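Local coordinates for protein mycolic acid synthase (Mycobacterium tuberculosis, PDB 1L1E) that probably converts a double bond of mycolic acid chains to a cyclopropane ring, using S-adenosyl-L-methionine as the methylene donor, in cell-envelope lipid synthesis, at residues Y37-D42 / Q49-D54; A77-A82 / G101-M106; D21-F26 / D260-Y265; P206-V211 / D281-E286. All coordinates share one frame; numbering follows the deposited sequence.

In the fold
From the N terminus, residues 21-26 come first, but contact 3 is completed only when helix 256-274 brings up residues 260-265, so it spans most of the chain and encloses contacts 1 and 2. Contact 1 closes a short loop, folding residues 37-42 back on helix 45-58. Contact 2 follows in series, pairing helices 77-86 and 97-109, which strand 89-94 links along the chain; the two touch through the salt bridge of Asp54 with Arg81. Contact 4 opens at 206-211 and closes on the last strand, so its segments alternate with those of contact 3. Contacts 1 to 3 lie near the cofactor pocket, whereas contact 4 joins helix 208-216 to the sheet.

Contact 1: residues Y37-D42 / Q49-D54; sequences YFERDD and QIAKID
Tyr37, the first residue of the loop 37-42, meets helix 45-58 at Lys52, their CA atoms 4.6 Å apart, and the backbone then leads away from the helix. Tyr37 CB rests on the helix backbone and lies 3.6 Å from Lys52 CB. With CG anti to the backbone N (chi1 -176°), the Tyr37 ring passes alongside the helix, and Ala51 O and Lys52 N stand at its edge near the ring plane. The methyl of Ala51 fits under the loop: its CB is 3.2 Å from Tyr37 O and 4.1 Å from Glu39 CD, the end of an extended side chain. An inverse gamma turn is centred on Phe38. Of the Lys52 side chain, CB makes the contact; beyond it, bends at three successive torsions carry NZ back to Gln49 OE1, 2.8 Å away, tilted 23° from the carbonyl plane. The same NZ also bonds Ser34 OG and Cys35 O, while Gln49 NE2 holds Ser34 O. This lysine-glutamine pair thus braces a loop that lines the cofactor and carbonate pockets, in an N-terminal region packed against the Rossmann-like methyltransferase core through helix 45-58.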
# COMPACT_ATOMS: atom_id res chain seq x y z
N TYR A 37 6.45 7.83 4.69
CA TYR A 37 7.06 9.01 4.08
C TYR A 37 7.74 9.91 5.11
O TYR A 37 7.07 10.63 5.86
CB TYR A 37 6.01 9.80 3.30
CG TYR A 37 6.54 11.00 2.53
CD1 TYR A 37 7.67 10.89 1.71
CD2 TYR A 37 5.90 12.23 2.60
CE1 TYR A 37 8.14 11.98 0.97
CE2 TYR A 37 6.36 13.33 1.86
CZ TYR A 37 7.47 13.20 1.06
OH TYR A 37 7.93 14.29 0.37
N PHE A 38 9.07 9.86 5.16
CA PHE A 38 9.82 10.68 6.11
C PHE A 38 10.05 12.10 5.59
O PHE A 38 11.13 12.41 5.09
CB PHE A 38 11.15 10.00 6.45
CG PHE A 38 10.99 8.67 7.14
CD1 PHE A 38 10.70 7.51 6.42
CD2 PHE A 38 11.10 8.58 8.53
CE1 PHE A 38 10.50 6.28 7.06
CE2 PHE A 38 10.91 7.37 9.19
CZ PHE A 38 10.61 6.21 8.45
N GLU A 39 9.03 12.94 5.70
CA GLU A 39 9.14 14.34 5.26
C GLU A 39 10.32 14.95 5.98
O GLU A 39 11.13 15.65 5.37
CB GLU A 39 7.88 15.13 5.64
CG GLU A 39 6.77 15.05 4.64
CD GLU A 39 5.58 15.87 5.07
OE1 GLU A 39 4.70 16.11 4.23
OE2 GLU A 39 5.53 16.28 6.25
N ARG A 40 10.39 14.70 7.28
CA ARG A 40 11.50 15.16 8.11
C ARG A 40 12.25 13.88 8.47
O ARG A 40 11.62 12.88 8.82
CB ARG A 40 11.04 15.82 9.42
CG ARG A 40 9.72 16.58 9.39
CD ARG A 40 9.51 17.27 10.75
NE ARG A 40 9.75 16.37 11.88
CZ ARG A 40 8.82 15.59 12.44
NH1 ARG A 40 7.58 15.60 12.00
NH2 ARG A 40 9.15 14.80 13.46
N ASP A 41 13.57 13.91 8.39
CA ASP A 41 14.37 12.74 8.72
C ASP A 41 14.21 12.30 10.17
O ASP A 41 14.45 11.13 10.51
CB ASP A 41 15.84 13.04 8.43
CG ASP A 41 16.76 11.94 8.94
OD1 ASP A 41 16.65 10.80 8.44
OD2 ASP A 41 17.58 12.22 9.83
N ASP A 42 13.81 13.22 11.04
CA ASP A 42 13.66 12.90 12.47
C ASP A 42 12.30 12.30 12.84
O ASP A 42 12.07 11.95 14.00
CB ASP A 42 13.90 14.15 13.31
CG ASP A 42 12.88 15.24 13.03
OD1 ASP A 42 11.68 15.01 13.29
OD2 ASP A 42 13.28 16.32 12.55
N GLN A 49 4.13 7.74 8.70
CA GLN A 49 3.00 7.05 8.06
C GLN A 49 1.86 8.05 7.92
O GLN A 49 1.08 8.00 6.96
CB GLN A 49 2.54 5.84 8.90
CG GLN A 49 3.55 4.69 8.93
CD GLN A 49 3.66 3.95 7.60
OE1 GLN A 49 3.40 4.51 6.53
NE2 GLN A 49 4.05 2.68 7.66
N ILE A 50 1.75 8.98 8.87
CA ILE A 50 0.71 9.99 8.76
C ILE A 50 1.12 10.94 7.63
O ILE A 50 0.27 11.45 6.89
CB ILE A 50 0.52 10.77 10.08
CG1 ILE A 50 -0.16 9.87 11.12
CG2 ILE A 50 -0.30 12.04 9.83
CD1 ILE A 50 -1.57 9.44 10.76
N ALA A 51 2.43 11.15 7.48
CA ALA A 51 2.93 12.01 6.42
C ALA A 51 2.64 11.40 5.04
O ALA A 51 2.34 12.12 4.07
CB ALA A 51 4.43 12.21 6.58
N LYS A 52 2.73 10.08 4.94
CA LYS A 52 2.46 9.40 3.68
C LYS A 52 0.96 9.49 3.34
O LYS A 52 0.57 9.74 2.20
CB LYS A 52 2.94 7.95 3.77
CG LYS A 52 2.60 7.06 2.57
CD LYS A 52 1.22 6.42 2.71
CE LYS A 52 1.09 5.54 3.98
NZ LYS A 52 2.08 4.41 4.09
N ILE A 53 0.11 9.29 4.34
CA ILE A 53 -1.33 9.38 4.13
C ILE A 53 -1.68 10.79 3.61
O ILE A 53 -2.39 10.94 2.61
CB ILE A 53 -2.08 9.07 5.45
CG1 ILE A 53 -1.83 7.62 5.83
CG2 ILE A 53 -3.56 9.37 5.30
CD1 ILE A 53 -2.38 7.22 7.19
N ASP A 54 -1.15 11.84 4.25
CA ASP A 54 -1.43 13.20 3.78
C ASP A 54 -0.86 13.45 2.38
O ASP A 54 -1.43 14.19 1.58
CB ASP A 54 -0.87 14.26 4.75
CG ASP A 54 -1.57 14.27 6.10
OD1 ASP A 54 -2.64 13.63 6.24
OD2 ASP A 54 -1.05 14.92 7.04

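Contact 2: residues A77-A82 / G101-M106; sequences ATMRRA and GHVQKM
Met79 and Val103 meet where two helices of the Rossmann-like methyltransferase fold, 77-86 and 97-109, lie side by side next to the parallel strands. Met79 CE is 3.9 Å from Val103 CG1, and the two side chains cross at about a right angle. The bend at the last torsion of Met79 (chi3 -78°) turns its methyl across the valine branch. A second apolar patch is built by Met106, whose SD and CE cross the aliphatic part of Arg80 at a slant: SD is 4.1 Å from Arg80 CB, and CE is 4.1 Å from Arg80 CD. Arg80 is extended from CG to NE, which carries its guanidinium past the thioether to the Met106 CG, met near the plane at the guanidinium edge. The backbones stay well apart, the nearest CA atoms, those of Arg80 and Met106, being 8.5 Å from each other, and side chains bridge the gap.

In the next shell, Glu84, one turn further along the same helix, forms a salt bridge with Arg80 NE and helps to fix the guanidinium. Met79 also packs on Cys73 and Asp70, and Val103 on Val118 of strand 116-120, so the buried half of the contact reaches the sheet and the loop probably binding the cofactor. Ala77 opens the helix after that glycine-rich loop. At the more exposed end of the contact, a water donates to Met106 O at 2.8 Å and accepts a weak bond from Arg80 NH1 at 3.4 Å, lying in the guanidinium plane.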
# COMPACT_ATOMS: atom_id res chain seq x y z
N ALA A 77 -6.43 3.41 8.87
CA ALA A 77 -5.83 4.72 9.16
C ALA A 77 -6.05 5.80 8.08
O ALA A 77 -6.23 6.98 8.40
CB ALA A 77 -4.32 4.58 9.43
N THR A 78 -6.03 5.39 6.81
CA THR A 78 -6.20 6.34 5.71
C THR A 78 -7.62 6.91 5.69
O THR A 78 -7.81 8.12 5.56
CB THR A 78 -5.90 5.68 4.33
OG1 THR A 78 -4.56 5.14 4.33
CG2 THR A 78 -6.02 6.69 3.21
N MET A 79 -8.61 6.04 5.82
CA MET A 79 -9.98 6.51 5.82
C MET A 79 -10.25 7.34 7.07
O MET A 79 -10.97 8.34 7.00
CB MET A 79 -10.95 5.33 5.74
CG MET A 79 -10.91 4.59 4.41
SD MET A 79 -12.25 3.38 4.24
CE MET A 79 -11.63 2.09 5.24
N ARG A 80 -9.69 6.96 8.21
CA ARG A 80 -9.92 7.75 9.41
C ARG A 80 -9.36 9.15 9.20
O ARG A 80 -10.00 10.14 9.53
CB ARG A 80 -9.25 7.14 10.64
CG ARG A 80 -9.67 7.86 11.91
CD ARG A 80 -8.71 7.72 13.06
NE ARG A 80 -9.22 8.49 14.19
CZ ARG A 80 -10.18 8.07 15.00
NH1 ARG A 80 -10.74 6.88 14.81
NH2 ARG A 80 -10.62 8.85 15.98
N ARG A 81 -8.15 9.24 8.64
CA ARG A 81 -7.54 10.53 8.37
C ARG A 81 -8.40 11.33 7.40
O ARG A 81 -8.67 12.51 7.62
CB ARG A 81 -6.13 10.35 7.79
CG ARG A 81 -5.37 11.66 7.57
CD ARG A 81 -4.97 12.31 8.90
NE ARG A 81 -3.95 13.33 8.71
CZ ARG A 81 -3.34 14.01 9.68
NH1 ARG A 81 -3.64 13.78 10.96
NH2 ARG A 81 -2.43 14.91 9.37
N ALA A 82 -8.84 10.69 6.31
CA ALA A 82 -9.68 11.37 5.32
C ALA A 82 -10.90 12.02 5.96
O ALA A 82 -11.28 13.15 5.61
CB ALA A 82 -10.13 10.38 4.24
N GLY A 101 -13.50 -6.27 10.25
CA GLY A 101 -14.09 -6.14 11.57
C GLY A 101 -13.45 -5.00 12.34
O GLY A 101 -14.16 -4.20 12.95
N HIS A 102 -12.12 -4.91 12.31
CA HIS A 102 -11.42 -3.84 13.01
C HIS A 102 -11.85 -2.47 12.51
O HIS A 102 -12.12 -1.57 13.31
CB HIS A 102 -9.90 -3.99 12.86
CG HIS A 102 -9.12 -2.91 13.54
ND1 HIS A 102 -8.98 -1.65 13.02
CD2 HIS A 102 -8.45 -2.91 14.72
CE1 HIS A 102 -8.25 -0.91 13.84
NE2 HIS A 102 -7.92 -1.65 14.88
N VAL A 103 -11.92 -2.30 11.19
CA VAL A 103 -12.33 -1.00 10.65
C VAL A 103 -13.79 -0.64 10.97
O VAL A 103 -14.11 0.52 11.16
CB VAL A 103 -12.13 -0.93 9.11
CG1 VAL A 103 -12.71 0.37 8.57
CG2 VAL A 103 -10.64 -1.02 8.77
N GLN A 104 -14.68 -1.63 11.00
CA GLN A 104 -16.08 -1.35 11.29
C GLN A 104 -16.20 -0.92 12.75
O GLN A 104 -16.91 0.03 13.07
CB GLN A 104 -16.95 -2.58 11.02
CG GLN A 104 -18.46 -2.38 11.25
CD GLN A 104 -19.09 -1.37 10.31
OE1 GLN A 104 -19.44 -0.26 10.71
NE2 GLN A 104 -19.23 -1.75 9.04
N LYS A 105 -15.50 -1.61 13.64
CA LYS A 105 -15.52 -1.24 15.06
C LYS A 105 -15.02 0.20 15.17
O LYS A 105 -15.60 1.02 15.89
CB LYS A 105 -14.63 -2.18 15.87
CG LYS A 105 -14.53 -1.82 17.35
CD LYS A 105 -13.84 -2.92 18.14
CE LYS A 105 -13.88 -2.63 19.64
NZ LYS A 105 -13.32 -3.76 20.44
N MET A 106 -13.94 0.49 14.45
CA MET A 106 -13.36 1.82 14.45
C MET A 106 -14.44 2.81 14.04
O MET A 106 -14.71 3.79 14.75
CB MET A 106 -12.19 1.88 13.45
CG MET A 106 -11.31 3.12 13.57
SD MET A 106 -10.27 3.42 12.13
CE MET A 106 -8.66 3.65 12.88
O HOH W 1 -13.08 5.14 16.53

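Contact 3: residues D21-F26 / D260-Y265; sequences DFFRLF and DRYMKY
Phe22 points the edge of its ring at one face of Tyr262, a T-shaped pair with centroids 5.6 Å apart and planes at 68°. Phe22 CE2 does the touching, 4.1 Å from Tyr262 CD1 and offset toward the rim of the tyrosine ring. The Phe22 ring is sent across to the helix because CG stands anti to the backbone N (chi1 -174°). Two more rings complete the packed part: Phe26 CZ comes within 4.3 Å of Tyr262 CD2, and Phe23 CE2 is likewise 4.3 Å from Tyr262 OH. One tyrosine thus engages three phenylalanines. The backbones stand well apart, the CA atoms of Phe23 and Tyr262 being 10.3 Å from each other, and the rings span the distance. On the outer sides lie the exposed Asp21 and Arg24 of one segment and Asp260 and Lys264 of the other; Lys264 turns instead to Phe194 in a cation-pi contact. Beyond the rings, Phe26 packs edge-to-face with Trp239 of helix 229-245, Tyr262 leans on Leu243 of that helix, and Phe22 touches Ala250 of helix 247-253. Phe23 meets Trp75 next to the cofactor loop, so the N-terminal helix 20-23 is fitted between the helical region and the methyltransferase core.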
# COMPACT_ATOMS: atom_id res chain seq x y z
N ASP A 21 -2.29 -9.65 16.29
CA ASP A 21 -1.45 -9.35 17.43
C ASP A 21 0.01 -9.53 17.02
O ASP A 21 0.92 -9.07 17.70
CB ASP A 21 -1.81 -10.27 18.60
CG ASP A 21 -2.00 -9.50 19.90
OD1 ASP A 21 -2.75 -8.50 19.91
OD2 ASP A 21 -1.39 -9.91 20.92
N PHE A 22 0.21 -10.21 15.89
CA PHE A 22 1.55 -10.42 15.36
C PHE A 22 1.97 -9.13 14.68
O PHE A 22 3.07 -8.61 14.91
CB PHE A 22 1.58 -11.56 14.35
CG PHE A 22 2.96 -11.91 13.88
CD1 PHE A 22 3.80 -12.68 14.68
CD2 PHE A 22 3.43 -11.45 12.66
CE1 PHE A 22 5.10 -12.97 14.28
CE2 PHE A 22 4.73 -11.73 12.25
CZ PHE A 22 5.57 -12.50 13.06
N PHE A 23 1.09 -8.60 13.83
CA PHE A 23 1.39 -7.35 13.13
C PHE A 23 1.59 -6.20 14.09
O PHE A 23 2.46 -5.35 13.90
CB PHE A 23 0.27 -6.99 12.16
CG PHE A 23 0.19 -7.89 10.96
CD1 PHE A 23 -0.79 -8.86 10.87
CD2 PHE A 23 1.12 -7.76 9.92
CE1 PHE A 23 -0.86 -9.70 9.77
CE2 PHE A 23 1.06 -8.60 8.81
CZ PHE A 23 0.06 -9.57 8.74
N ARG A 24 0.80 -6.16 15.15
CA ARG A 24 0.93 -5.07 16.11
C ARG A 24 2.31 -5.06 16.79
O ARG A 24 2.67 -4.09 17.46
CB ARG A 24 -0.19 -5.15 17.15
CG ARG A 24 -1.55 -4.75 16.61
CD ARG A 24 -2.58 -4.68 17.72
NE ARG A 24 -2.19 -3.70 18.74
CZ ARG A 24 -2.73 -3.61 19.95
NH1 ARG A 24 -3.70 -4.44 20.31
NH2 ARG A 24 -2.31 -2.68 20.79
N LEU A 25 3.08 -6.13 16.59
CA LEU A 25 4.41 -6.21 17.17
C LEU A 25 5.45 -5.39 16.40
O LEU A 25 6.54 -5.14 16.91
CB LEU A 25 4.89 -7.66 17.28
CG LEU A 25 4.16 -8.51 18.34
CD1 LEU A 25 4.75 -9.92 18.34
CD2 LEU A 25 4.29 -7.87 19.71
N PHE A 26 5.13 -4.98 15.17
CA PHE A 26 6.09 -4.18 14.42
C PHE A 26 5.51 -2.96 13.71
O PHE A 26 6.21 -1.97 13.49
CB PHE A 26 6.92 -5.05 13.45
CG PHE A 26 6.14 -5.67 12.32
CD1 PHE A 26 5.91 -4.95 11.15
CD2 PHE A 26 5.68 -6.98 12.41
CE1 PHE A 26 5.23 -5.53 10.08
CE2 PHE A 26 5.00 -7.57 11.35
CZ PHE A 26 4.78 -6.84 10.18
N ASP A 260 11.32 -15.73 11.71
CA ASP A 260 12.44 -15.72 10.79
C ASP A 260 11.96 -15.38 9.39
O ASP A 260 12.65 -14.69 8.63
CB ASP A 260 13.15 -17.08 10.78
CG ASP A 260 13.69 -17.47 12.14
OD1 ASP A 260 14.23 -16.59 12.84
OD2 ASP A 260 13.60 -18.66 12.51
N ARG A 261 10.77 -15.85 9.05
CA ARG A 261 10.19 -15.58 7.74
C ARG A 261 10.08 -14.07 7.53
O ARG A 261 10.53 -13.53 6.51
CB ARG A 261 8.81 -16.24 7.64
CG ARG A 261 8.04 -15.95 6.37
CD ARG A 261 6.79 -16.83 6.30
NE ARG A 261 5.88 -16.43 5.23
CZ ARG A 261 4.78 -17.10 4.90
NH1 ARG A 261 4.45 -18.21 5.56
NH2 ARG A 261 3.99 -16.67 3.93
N TYR A 262 9.50 -13.38 8.50
CA TYR A 262 9.35 -11.94 8.38
C TYR A 262 10.65 -11.16 8.51
O TYR A 262 10.86 -10.20 7.77
CB TYR A 262 8.30 -11.42 9.37
CG TYR A 262 6.93 -11.46 8.75
CD1 TYR A 262 6.24 -12.67 8.61
CD2 TYR A 262 6.36 -10.31 8.20
CE1 TYR A 262 5.01 -12.72 7.94
CE2 TYR A 262 5.14 -10.35 7.52
CZ TYR A 262 4.48 -11.57 7.40
OH TYR A 262 3.27 -11.62 6.74
N MET A 263 11.52 -11.55 9.44
CA MET A 263 12.79 -10.84 9.59
C MET A 263 13.57 -10.91 8.28
O MET A 263 14.17 -9.92 7.86
CB MET A 263 13.64 -11.45 10.70
CG MET A 263 13.23 -11.05 12.11
SD MET A 263 13.14 -9.26 12.36
CE MET A 263 14.89 -8.76 12.18
N LYS A 264 13.54 -12.08 7.64
CA LYS A 264 14.24 -12.30 6.36
C LYS A 264 13.65 -11.40 5.28
O LYS A 264 14.36 -10.91 4.40
CB LYS A 264 14.10 -13.77 5.93
CG LYS A 264 14.51 -14.08 4.50
CD LYS A 264 14.33 -15.57 4.21
CE LYS A 264 14.37 -15.89 2.72
NZ LYS A 264 15.70 -15.69 2.07
N TYR A 265 12.34 -11.21 5.35
CA TYR A 265 11.64 -10.38 4.40
C TYR A 265 11.99 -8.91 4.60
O TYR A 265 12.39 -8.22 3.66
CB TYR A 265 10.13 -10.63 4.55
CG TYR A 265 9.22 -9.48 4.20
CD1 TYR A 265 9.22 -8.90 2.93
CD2 TYR A 265 8.29 -9.01 5.13
CE1 TYR A 265 8.31 -7.89 2.60
CE2 TYR A 265 7.38 -8.01 4.81
CZ TYR A 265 7.40 -7.45 3.55
OH TYR A 265 6.49 -6.47 3.24

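Contact 4: residues P206-V211 / D281-E286; sequences PSIPTV and DQFTLE
Helix 208-216 packs its first turn on strand 279-286, the last strand of the chain, which runs antiparallel to its neighbours 163-170 and 221-227 in the mixed sheet. The central interaction is a CH-pi contact: Val211 CG1 sits over the middle of the Phe283 ring, 3.7 Å from its centroid and only 5° off the ring normal. Both valine branches are used, since Val211 CG2 also reaches Phe283 CZ at 3.9 Å. The two side chains approach from opposite directions, and Val211 CG1, anti to its own N (chi1 173°), is thereby set over the face. Ile208 takes the ring at its edge, with CG2 4.4 Å from Phe283 CE2, while its other branch crosses Asp281 at about a right angle, CD1 lying 3.6 Å from Asp281 OD2. The helix start is fixed by Ser207 at the N-cap position, whose OG accepts from Thr210 N at 3.2 Å. On the strand side, Phe283 also packs on Val170 and bonds through its backbone to Leu166. Away from the cofactor and carbonate sites, this is helix-on-sheet packing of the alpha/beta fold, with alternate strand residues Asp281 and Phe283 facing the helix.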
# COMPACT_ATOMS: atom_id res chain seq x y z
N PRO A 206 4.91 -4.87 -10.81
CA PRO A 206 4.91 -4.32 -12.16
C PRO A 206 6.07 -3.40 -12.48
O PRO A 206 6.72 -2.85 -11.58
CB PRO A 206 3.59 -3.57 -12.22
CG PRO A 206 3.52 -2.99 -10.84
CD PRO A 206 3.91 -4.18 -9.97
N SER A 207 6.33 -3.26 -13.78
CA SER A 207 7.36 -2.38 -14.29
C SER A 207 6.60 -1.07 -14.47
O SER A 207 5.36 -1.07 -14.58
CB SER A 207 7.89 -2.86 -15.65
OG SER A 207 6.93 -2.65 -16.69
N ILE A 208 7.32 0.05 -14.51
CA ILE A 208 6.69 1.35 -14.70
C ILE A 208 5.95 1.41 -16.04
O ILE A 208 4.82 1.92 -16.10
CB ILE A 208 7.73 2.48 -14.58
CG1 ILE A 208 8.24 2.55 -13.13
CG2 ILE A 208 7.12 3.81 -14.96
CD1 ILE A 208 9.40 3.49 -12.92
N PRO A 209 6.57 0.92 -17.13
CA PRO A 209 5.93 0.93 -18.45
C PRO A 209 4.58 0.19 -18.45
O PRO A 209 3.66 0.57 -19.16
CB PRO A 209 6.97 0.26 -19.33
CG PRO A 209 8.25 0.79 -18.75
CD PRO A 209 8.00 0.59 -17.26
N THR A 210 4.49 -0.88 -17.65
CA THR A 210 3.27 -1.66 -17.55
C THR A 210 2.14 -0.87 -16.88
O THR A 210 1.00 -0.88 -17.36
CB THR A 210 3.50 -2.97 -16.75
OG1 THR A 210 4.18 -3.92 -17.58
CG2 THR A 210 2.19 -3.57 -16.31
N VAL A 211 2.46 -0.22 -15.76
CA VAL A 211 1.45 0.59 -15.08
C VAL A 211 0.89 1.57 -16.10
O VAL A 211 -0.32 1.65 -16.31
CB VAL A 211 2.06 1.38 -13.91
CG1 VAL A 211 1.00 2.33 -13.33
CG2 VAL A 211 2.57 0.44 -12.84
N ASP A 281 6.46 3.73 -6.21
CA ASP A 281 5.97 4.92 -6.88
C ASP A 281 4.51 5.24 -6.55
O ASP A 281 3.71 4.35 -6.27
CB ASP A 281 6.08 4.75 -8.40
CG ASP A 281 7.47 5.08 -8.95
OD1 ASP A 281 8.41 5.30 -8.16
OD2 ASP A 281 7.61 5.11 -10.19
N GLN A 282 4.19 6.52 -6.60
CA GLN A 282 2.83 6.98 -6.38
C GLN A 282 2.44 7.58 -7.73
O GLN A 282 3.05 8.55 -8.18
CB GLN A 282 2.75 8.05 -5.29
CG GLN A 282 3.02 7.58 -3.85
CD GLN A 282 2.36 8.49 -2.81
OE1 GLN A 282 2.15 9.68 -3.05
NE2 GLN A 282 2.04 7.94 -1.64
N PHE A 283 1.43 6.98 -8.37
CA PHE A 283 0.96 7.46 -9.66
C PHE A 283 -0.33 8.22 -9.49
O PHE A 283 -1.29 7.72 -8.90
CB PHE A 283 0.69 6.30 -10.62
CG PHE A 283 1.88 5.43 -10.90
CD1 PHE A 283 2.19 4.37 -10.06
CD2 PHE A 283 2.66 5.64 -12.04
CE1 PHE A 283 3.27 3.53 -10.34
CE2 PHE A 283 3.74 4.80 -12.33
CZ PHE A 283 4.04 3.74 -11.48
N THR A 284 -0.37 9.44 -10.00
CA THR A 284 -1.59 10.21 -9.94
C THR A 284 -2.20 10.04 -11.32
O THR A 284 -1.59 10.38 -12.34
CB THR A 284 -1.32 11.70 -9.66
OG1 THR A 284 -0.62 11.83 -8.41
CG2 THR A 284 -2.64 12.45 -9.58
N LEU A 285 -3.41 9.49 -11.36
CA LEU A 285 -4.10 9.26 -12.62
C LEU A 285 -5.41 10.03 -12.69
O LEU A 285 -6.24 9.95 -11.78
CB LEU A 285 -4.37 7.76 -12.78
CG LEU A 285 -3.22 6.84 -12.39
CD1 LEU A 285 -3.69 5.41 -12.47
CD2 LEU A 285 -2.03 7.06 -13.30
N GLU A 286 -5.60 10.78 -13.77
CA GLU A 286 -6.82 11.55 -13.95
C GLU A 286 -7.71 10.93 -15.03
O GLU A 286 -7.23 10.55 -16.09
CB GLU A 286 -6.48 12.99 -14.33
CG GLU A 286 -5.90 13.81 -13.19
CD GLU A 286 -5.75 15.27 -13.56
OE1 GLU A 286 -6.71 15.83 -14.11
OE2 GLU A 286 -4.68 15.85 -13.29